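PDB 6Y2K: beta-galactosidase from Marinomonas sp. ef1, which hydrolyses terminal non-reducing beta-D-galactose residues from beta-D-galactosides, as a cold-active, hexameric glycoside hydrolase of family GH42. Local coordinates for residues Trp53-Leu58 / Glu126-His131; Leu66-Gly71 / His131-Ser136. One frame throughout, in Å; residues are numbered along the deposited sequence.

Interaction 1: Trp53-Leu58 / Glu126-His131; sequences WLDESL and ERYGHH
Leu54 and Tyr128 meet where two neighbouring outer helices of the TIM barrel, 52-63 and 111-128, lie side by side. Leu54 covers the hydroxyl end of the tyrosine: its CB and CG lie near the phenol oxygen, and CD2 comes 3.6 Å from Tyr128 CE2. The next residue, Asp55, brings in the polar part of the contact. Its CG stands beside the backbone N (chi1 -63°), which carries the carboxylate across to helix 111-128. There Arg127, extended from CG to NE, grips it side-on in a two-nitrogen salt bridge. NE gives its proton to the syn lone pair of Asp55 OD1 at 3.1 Å, and NH2 reaches Asp55 OD2 at 2.9 Å in a nearly straight bond (168°). The carboxylate and guanidinium planes are 40° apart, so the pairing is twisted. OD1 also accepts the hydroxyl proton of Tyr128, with Tyr128 OH 2.7 Å from Asp55 OD1 and well above the carboxylate plane. With the carboxylate cut back to an alanine, the Arg127 guanidinium and the Tyr128 hydroxyl would probably lose their shared acceptor, and the arginine would be freer to turn. The backbone of the same residue takes part too, since a water donates to Asp55 O and bonds to His131 NE2 at the edge of the imidazole. A turn further on, Leu58 fills the angle between Tyr128 and His131, the two ends of a type I turn. Its CD1 packs against the tyrosine ring, 3.4 Å from Tyr128 CD1, while ND1 of the histidine is engaged by the backbone N of Ala133. Leu58 CB makes a CH-pi contact over the imidazole face, 4.1 Å from the centroid of the His131 ring.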
ATOM      1  N   TRP A  53      56.684  27.467 -16.269  1.00 18.67           N
ATOM      2  CA  TRP A  53      55.639  27.345 -15.234  1.00 18.46           C
ATOM      3  C   TRP A  53      55.849  26.106 -14.358  1.00 18.18           C
ATOM      4  O   TRP A  53      55.742  26.173 -13.132  1.00 19.30           O
ATOM      5  CB  TRP A  53      54.223  27.330 -15.861  1.00 18.56           C
ATOM      6  CG  TRP A  53      53.917  26.091 -16.652  1.00 18.54           C
ATOM      7  CD1 TRP A  53      54.287  25.823 -17.936  1.00 18.65           C
ATOM      8  CD2 TRP A  53      53.211  24.932 -16.189  1.00 18.93           C
ATOM      9  NE1 TRP A  53      53.853  24.569 -18.306  1.00 18.94           N
ATOM     10  CE2 TRP A  53      53.189  24.001 -17.252  1.00 18.78           C
ATOM     11  CE3 TRP A  53      52.602  24.587 -14.977  1.00 19.09           C
ATOM     12  CZ2 TRP A  53      52.574  22.750 -17.140  1.00 19.28           C
ATOM     13  CZ3 TRP A  53      51.993  23.341 -14.865  1.00 19.23           C
ATOM     14  CH2 TRP A  53      51.980  22.440 -15.944  1.00 19.17           C
ATOM     15  N   LEU A  54      56.172  24.986 -14.995  1.00 18.06           N
ATOM     16  CA  LEU A  54      56.313  23.712 -14.307  1.00 18.76           C
ATOM     17  C   LEU A  54      57.659  23.630 -13.590  1.00 19.32           C
ATOM     18  O   LEU A  54      57.731  23.125 -12.470  1.00 19.30           O
ATOM     19  CB  LEU A  54      56.144  22.564 -15.299  1.00 18.82           C
ATOM     20  CG  LEU A  54      56.150  21.127 -14.769  1.00 19.00           C
ATOM     21  CD1 LEU A  54      55.162  20.945 -13.624  1.00 19.67           C
ATOM     22  CD2 LEU A  54      55.836  20.173 -15.914  1.00 19.19           C
ATOM     23  N   ASP A  55      58.715  24.137 -14.230  1.00 19.84           N
ATOM     24  CA  ASP A  55      60.036  24.279 -13.589  1.00 20.16           C
ATOM     25  C   ASP A  55      59.916  25.001 -12.248  1.00 20.30           C
ATOM     26  O   ASP A  55      60.464  24.542 -11.242  1.00 21.52           O
ATOM     27  CB  ASP A  55      61.016  25.076 -14.472  1.00 20.35           C
ATOM     28  CG  ASP A  55      61.330  24.399 -15.803  1.00 20.98           C
ATOM     29  OD1 ASP A  55      61.255  23.145 -15.911  1.00 20.32           O
ATOM     30  OD2 ASP A  55      61.667  25.148 -16.759  1.00 21.22           O
ATOM     31  N   GLU A  56      59.189  26.118 -12.247  1.00 20.62           N
ATOM     32  CA  GLU A  56      59.007  26.931 -11.048  1.00 21.64           C
ATOM     33  C   GLU A  56      58.099  26.288 -10.010  1.00 20.96           C
ATOM     34  O   GLU A  56      58.388  26.353  -8.815  1.00 19.31           O
ATOM     35  CB  GLU A  56      58.483  28.319 -11.406  1.00 23.38           C
ATOM     36  CG  GLU A  56      59.513  29.145 -12.163  1.00 25.39           C
ATOM     37  CD  GLU A  56      58.973  30.450 -12.720  1.00 26.91           C
ATOM     38  OE1 GLU A  56      57.779  30.785 -12.519  1.00 27.40           O
ATOM     39  OE2 GLU A  56      59.768  31.145 -13.381  1.00 29.28           O
ATOM     40  N   SER A  57      57.001  25.686 -10.469  1.00 20.38           N
ATOM     41  CA  SER A  57      56.054  25.021  -9.568  1.00 20.46           C
ATOM     42  C   SER A  57      56.702  23.865  -8.812  1.00 20.52           C
ATOM     43  O   SER A  57      56.531  23.752  -7.602  1.00 21.10           O
ATOM     44  CB  SER A  57      54.808  24.528 -10.331  1.00 19.93           C
ATOM     45  OG  SER A  57      53.940  23.804  -9.476  1.00 19.54           O
ATOM     46  N   LEU A  58      57.444  23.016  -9.517  1.00 20.86           N
ATOM     47  CA  LEU A  58      58.114  21.888  -8.875  1.00 21.41           C
ATOM     48  C   LEU A  58      59.117  22.374  -7.818  1.00 22.73           C
ATOM     49  O   LEU A  58      59.198  21.788  -6.743  1.00 22.81           O
ATOM     50  CB  LEU A  58      58.819  20.997  -9.894  1.00 20.89           C
ATOM     51  CG  LEU A  58      57.956  20.223 -10.898  1.00 20.76           C
ATOM     52  CD1 LEU A  58      58.843  19.505 -11.903  1.00 20.34           C
ATOM     53  CD2 LEU A  58      57.051  19.229 -10.197  1.00 20.96           C
ATOM     54  N   GLU A 126      62.769  13.298 -19.974  1.00 19.91           N
ATOM     55  CA  GLU A 126      64.145  13.779 -20.080  0.50 20.06           C
ATOM     56  C   GLU A 126      64.335  15.037 -19.226  1.00 20.01           C
ATOM     57  O   GLU A 126      65.326  15.147 -18.510  1.00 20.86           O
ATOM     58  CB  GLU A 126      64.560  13.967 -21.552  0.50 20.12           C
ATOM     59  CG  GLU A 126      64.811  12.618 -22.225  0.50 20.25           C
ATOM     60  CD  GLU A 126      65.028  12.680 -23.727  0.50 20.50           C
ATOM     61  OE1 GLU A 126      64.570  13.638 -24.386  0.50 20.69           O
ATOM     62  OE2 GLU A 126      65.651  11.737 -24.257  0.50 20.87           O
ATOM     63  N   ARG A 127      63.373  15.957 -19.262  1.00 19.19           N
ATOM     64  CA  ARG A 127      63.480  17.191 -18.479  1.00 18.65           C
ATOM     65  C   ARG A 127      63.346  16.975 -16.961  1.00 19.00           C
ATOM     66  O   ARG A 127      64.093  17.594 -16.182  1.00 18.64           O
ATOM     67  CB  ARG A 127      62.448  18.231 -18.935  1.00 18.27           C
ATOM     68  CG  ARG A 127      62.663  19.613 -18.318  1.00 18.23           C
ATOM     69  CD  ARG A 127      61.879  20.714 -19.021  1.00 18.41           C
ATOM     70  NE  ARG A 127      62.303  22.048 -18.579  1.00 18.49           N
ATOM     71  CZ  ARG A 127      63.377  22.712 -19.031  1.00 18.75           C
ATOM     72  NH1 ARG A 127      64.175  22.194 -19.959  1.00 18.67           N
ATOM     73  NH2 ARG A 127      63.668  23.914 -18.540  1.00 19.43           N
ATOM     74  N   TYR A 128      62.401  16.126 -16.542  1.00 18.01           N
ATOM     75  CA  TYR A 128      62.012  16.035 -15.124  1.00 18.02           C
ATOM     76  C   TYR A 128      62.254  14.699 -14.452  1.00 18.21           C
ATOM     77  O   TYR A 128      62.036  14.585 -13.237  1.00 18.14           O
ATOM     78  CB  TYR A 128      60.526  16.390 -14.964  1.00 18.00           C
ATOM     79  CG  TYR A 128      60.177  17.780 -15.423  1.00 18.10           C
ATOM     80  CD1 TYR A 128      60.611  18.899 -14.721  1.00 18.20           C
ATOM     81  CD2 TYR A 128      59.421  17.978 -16.564  1.00 18.11           C
ATOM     82  CE1 TYR A 128      60.285  20.176 -15.144  1.00 18.02           C
ATOM     83  CE2 TYR A 128      59.096  19.242 -16.995  1.00 18.16           C
ATOM     84  CZ  TYR A 128      59.528  20.337 -16.287  1.00 18.04           C
ATOM     85  OH  TYR A 128      59.173  21.575 -16.745  1.00 17.57           O
ATOM     86  N   GLY A 129      62.702  13.695 -15.208  1.00 18.70           N
ATOM     87  CA  GLY A 129      62.889  12.345 -14.677  1.00 19.93           C
ATOM     88  C   GLY A 129      63.855  12.220 -13.507  1.00 20.74           C
ATOM     89  O   GLY A 129      63.757  11.258 -12.734  1.00 20.72           O
ATOM     90  N   HIS A 130      64.785  13.173 -13.377  1.00 22.12           N
ATOM     91  CA  HIS A 130      65.725  13.217 -12.235  1.00 22.99           C
ATOM     92  C   HIS A 130      65.575  14.451 -11.344  1.00 22.57           C
ATOM     93  O   HIS A 130      66.437  14.734 -10.517  1.00 23.51           O
ATOM     94  CB  HIS A 130      67.165  13.084 -12.746  1.00 24.09           C
ATOM     95  CG  HIS A 130      67.419  11.796 -13.461  1.00 25.62           C
ATOM     96  ND1 HIS A 130      68.133  11.724 -14.636  1.00 28.51           N
ATOM     97  CD2 HIS A 130      67.031  10.531 -13.182  1.00 26.80           C
ATOM     98  CE1 HIS A 130      68.186  10.467 -15.042  1.00 28.83           C
ATOM     99  NE2 HIS A 130      67.521   9.723 -14.179  1.00 28.38           N
ATOM    100  N   HIS A 131      64.458  15.162 -11.478  1.00 22.26           N
ATOM    101  CA  HIS A 131      64.183  16.320 -10.646  1.00 21.86           C
ATOM    102  C   HIS A 131      63.951  15.821  -9.209  1.00 22.18           C
ATOM    103  O   HIS A 131      63.219  14.843  -9.021  1.00 21.82           O
ATOM    104  CB  HIS A 131      62.959  17.061 -11.181  1.00 21.59           C
ATOM    105  CG  HIS A 131      62.782  18.430 -10.610  1.00 21.77           C
ATOM    106  ND1 HIS A 131      62.431  18.646  -9.300  1.00 21.95           N
ATOM    107  CD2 HIS A 131      62.895  19.656 -11.176  1.00 21.38           C
ATOM    108  CE1 HIS A 131      62.351  19.945  -9.076  1.00 22.19           C
ATOM    109  NE2 HIS A 131      62.626  20.579 -10.200  1.00 21.82           N
TER
HETATM  110  O   HOH W   1      62.757  22.986 -11.717  1.00 27.29           O

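Interaction 2: Leu66-Gly71 / His131-Ser136; sequences LKVILG and HPAVAS
Val68 and Ser136 bury the most surface where strands 67-71 and 134-138 of the TIM barrel pair in parallel. Val68 is held through both its backbone N and its backbone O. The N donates to Ala133 O at 2.8 Å, nearly in line with the carbonyl, and the O accepts from Ala135 N at 2.9 Å and weakly from Ser136 N. One carbonyl facing two successive amides marks a beta bulge: Val68 pairs with Val134, whereas Ile69 pairs with Ser136. Beyond the bulge, Leu70 N donates to Ser136 O at 2.9 Å in a nearly straight bond (168°). The side chain of Ser136, with OG anti to its own N (chi1 170°), rests against Ile69, Ser136 OG lying 3.7 Å from Ile69 CG2; its hydroxyl bonds to the backbone O of Asp238 on the next strand. Ala133 contributes its CB, 4.2 Å from Val68 CG2. The face of the sheet that carries Val68 and Val134 is covered by helix 52-63, through Leu58 and Leu61 against Val68, whereas Ile69 and Ser136 on the other face both touch Trp311 of strand 310-315, and strand 29-34 pairs with the far edge of 67-71.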
ATOM      1  N   LEU A  66      57.299  18.920  -0.107  1.00 23.95           N
ATOM      2  CA  LEU A  66      56.248  18.138  -0.768  1.00 23.35           C
ATOM      3  C   LEU A  66      56.832  17.287  -1.883  1.00 22.86           C
ATOM      4  O   LEU A  66      57.610  17.781  -2.701  1.00 23.51           O
ATOM      5  CB  LEU A  66      55.162  19.059  -1.322  1.00 22.64           C
ATOM      6  CG  LEU A  66      54.478  19.908  -0.246  1.00 22.70           C
ATOM      7  CD1 LEU A  66      53.761  21.105  -0.846  1.00 22.38           C
ATOM      8  CD2 LEU A  66      53.531  19.046   0.585  1.00 23.19           C
ATOM      9  N   LYS A  67      56.457  16.011  -1.896  1.00 22.01           N
ATOM     10  CA  LYS A  67      56.859  15.063  -2.921  1.00 22.21           C
ATOM     11  C   LYS A  67      55.845  15.093  -4.052  1.00 21.05           C
ATOM     12  O   LYS A  67      54.646  15.057  -3.797  1.00 21.31           O
ATOM     13  CB  LYS A  67      56.920  13.652  -2.340  1.00 24.54           C
ATOM     14  CG  LYS A  67      58.035  13.439  -1.329  1.00 26.49           C
ATOM     15  CD  LYS A  67      58.165  11.963  -0.982  1.00 28.79           C
ATOM     16  CE  LYS A  67      59.479  11.666  -0.276  1.00 30.86           C
ATOM     17  NZ  LYS A  67      59.638  12.497   0.950  1.00 32.86           N
ATOM     18  N   VAL A  68      56.315  15.140  -5.296  1.00 19.18           N
ATOM     19  CA  VAL A  68      55.428  15.372  -6.436  1.00 18.46           C
ATOM     20  C   VAL A  68      55.169  14.099  -7.239  1.00 17.80           C
ATOM     21  O   VAL A  68      56.088  13.322  -7.504  1.00 17.96           O
ATOM     22  CB  VAL A  68      55.955  16.495  -7.349  1.00 18.48           C
ATOM     23  CG1 VAL A  68      55.083  16.636  -8.605  1.00 18.85           C
ATOM     24  CG2 VAL A  68      55.985  17.811  -6.576  1.00 18.59           C
ATOM     25  N   ILE A  69      53.898  13.903  -7.604  1.00 17.26           N
ATOM     26  CA  ILE A  69      53.478  12.886  -8.558  1.00 16.89           C
ATOM     27  C   ILE A  69      53.218  13.635  -9.859  1.00 16.93           C
ATOM     28  O   ILE A  69      52.285  14.430  -9.930  1.00 16.29           O
ATOM     29  CB  ILE A  69      52.175  12.168  -8.117  1.00 17.14           C
ATOM     30  CG1 ILE A  69      52.328  11.516  -6.732  1.00 17.34           C
ATOM     31  CG2 ILE A  69      51.752  11.129  -9.155  1.00 17.50           C
ATOM     32  CD1 ILE A  69      51.014  11.317  -5.996  1.00 17.15           C
ATOM     33  N   LEU A  70      54.036  13.385 -10.882  1.00 17.02           N
ATOM     34  CA  LEU A  70      53.954  14.135 -12.137  1.00 17.47           C
ATOM     35  C   LEU A  70      53.105  13.340 -13.130  1.00 16.69           C
ATOM     36  O   LEU A  70      53.403  12.187 -13.414  1.00 16.06           O
ATOM     37  CB  LEU A  70      55.355  14.355 -12.727  1.00 18.16           C
ATOM     38  CG  LEU A  70      55.775  15.741 -13.216  1.00 19.59           C
ATOM     39  CD1 LEU A  70      56.978  15.619 -14.152  1.00 19.58           C
ATOM     40  CD2 LEU A  70      54.660  16.560 -13.853  1.00 19.87           C
ATOM     41  N   GLY A  71      52.052  13.949 -13.656  1.00 16.62           N
ATOM     42  CA  GLY A  71      51.191  13.275 -14.641  1.00 16.41           C
ATOM     43  C   GLY A  71      51.598  13.559 -16.083  1.00 16.12           C
ATOM     44  O   GLY A  71      51.787  14.716 -16.437  1.00 16.44           O
ATOM     45  N   HIS A 131      64.458  15.162 -11.478  1.00 22.26           N
ATOM     46  CA  HIS A 131      64.183  16.320 -10.646  1.00 21.86           C
ATOM     47  C   HIS A 131      63.951  15.821  -9.209  1.00 22.18           C
ATOM     48  O   HIS A 131      63.219  14.843  -9.021  1.00 21.82           O
ATOM     49  CB  HIS A 131      62.959  17.061 -11.181  1.00 21.59           C
ATOM     50  CG  HIS A 131      62.782  18.430 -10.610  1.00 21.77           C
ATOM     51  ND1 HIS A 131      62.431  18.646  -9.300  1.00 21.95           N
ATOM     52  CD2 HIS A 131      62.895  19.656 -11.176  1.00 21.38           C
ATOM     53  CE1 HIS A 131      62.351  19.945  -9.076  1.00 22.19           C
ATOM     54  NE2 HIS A 131      62.626  20.579 -10.200  1.00 21.82           N
ATOM     55  N   PRO A 132      64.586  16.463  -8.196  1.00 22.37           N
ATOM     56  CA  PRO A 132      64.466  15.959  -6.821  1.00 22.23           C
ATOM     57  C   PRO A 132      63.070  16.057  -6.191  1.00 22.00           C
ATOM     58  O   PRO A 132      62.801  15.369  -5.211  1.00 22.50           O
ATOM     59  CB  PRO A 132      65.481  16.810  -6.030  1.00 22.58           C
ATOM     60  CG  PRO A 132      65.671  18.041  -6.840  1.00 22.63           C
ATOM     61  CD  PRO A 132      65.491  17.629  -8.276  1.00 22.59           C
ATOM     62  N   ALA A 133      62.215  16.924  -6.726  1.00 21.88           N
ATOM     63  CA  ALA A 133      60.794  16.989  -6.339  1.00 21.88           C
ATOM     64  C   ALA A 133      59.965  15.791  -6.811  1.00 21.03           C
ATOM     65  O   ALA A 133      58.980  15.454  -6.175  1.00 21.58           O
ATOM     66  CB  ALA A 133      60.149  18.281  -6.858  1.00 22.81           C
ATOM     67  N   VAL A 134      60.343  15.165  -7.921  1.00 20.26           N
ATOM     68  CA  VAL A 134      59.493  14.149  -8.551  1.00 19.51           C
ATOM     69  C   VAL A 134      59.741  12.785  -7.917  1.00 19.30           C
ATOM     70  O   VAL A 134      60.812  12.201  -8.081  1.00 19.85           O
ATOM     71  CB  VAL A 134      59.695  14.104 -10.080  1.00 19.21           C
ATOM     72  CG1 VAL A 134      58.854  12.998 -10.719  1.00 18.95           C
ATOM     73  CG2 VAL A 134      59.344  15.450 -10.694  1.00 18.96           C
ATOM     74  N   ALA A 135      58.742  12.296  -7.181  1.00 18.68           N
ATOM     75  CA  ALA A 135      58.810  10.996  -6.519  1.00 18.23           C
ATOM     76  C   ALA A 135      58.123   9.890  -7.315  1.00 18.02           C
ATOM     77  O   ALA A 135      58.413   8.707  -7.112  1.00 17.62           O
ATOM     78  CB  ALA A 135      58.194  11.102  -5.136  1.00 18.04           C
ATOM     79  N   SER A 136      57.239  10.278  -8.237  1.00 17.95           N
ATOM     80  CA  SER A 136      56.338   9.345  -8.894  1.00 17.41           C
ATOM     81  C   SER A 136      55.804   9.927 -10.197  1.00 16.58           C
ATOM     82  O   SER A 136      55.759  11.150 -10.353  1.00 16.22           O
ATOM     83  CB  SER A 136      55.174   9.051  -7.938  1.00 18.43           C
ATOM     84  OG  SER A 136      54.137   8.326  -8.568  1.00 19.74           O
TER

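Interactions 1 and 2 are two layers of the same sector of the TIM barrel, their centres 9 Å apart: the first joins outer helices 52-63 and 111-128, the second joins barrel strands 67-71 and 134-138. Each helix is followed, after a short loop, by its strand, so the order along the chain is helix, strand, helix, strand, and the segments of the two contacts alternate. His131 belongs to both. The layers also touch, with Leu58 CD2 3.6 Å from Val68 CG1 and Tyr128 CB 3.7 Å from Leu70 CD1. Adjacent strands and the helices preceding them are thereby packed as one unit of the family's barrel domain.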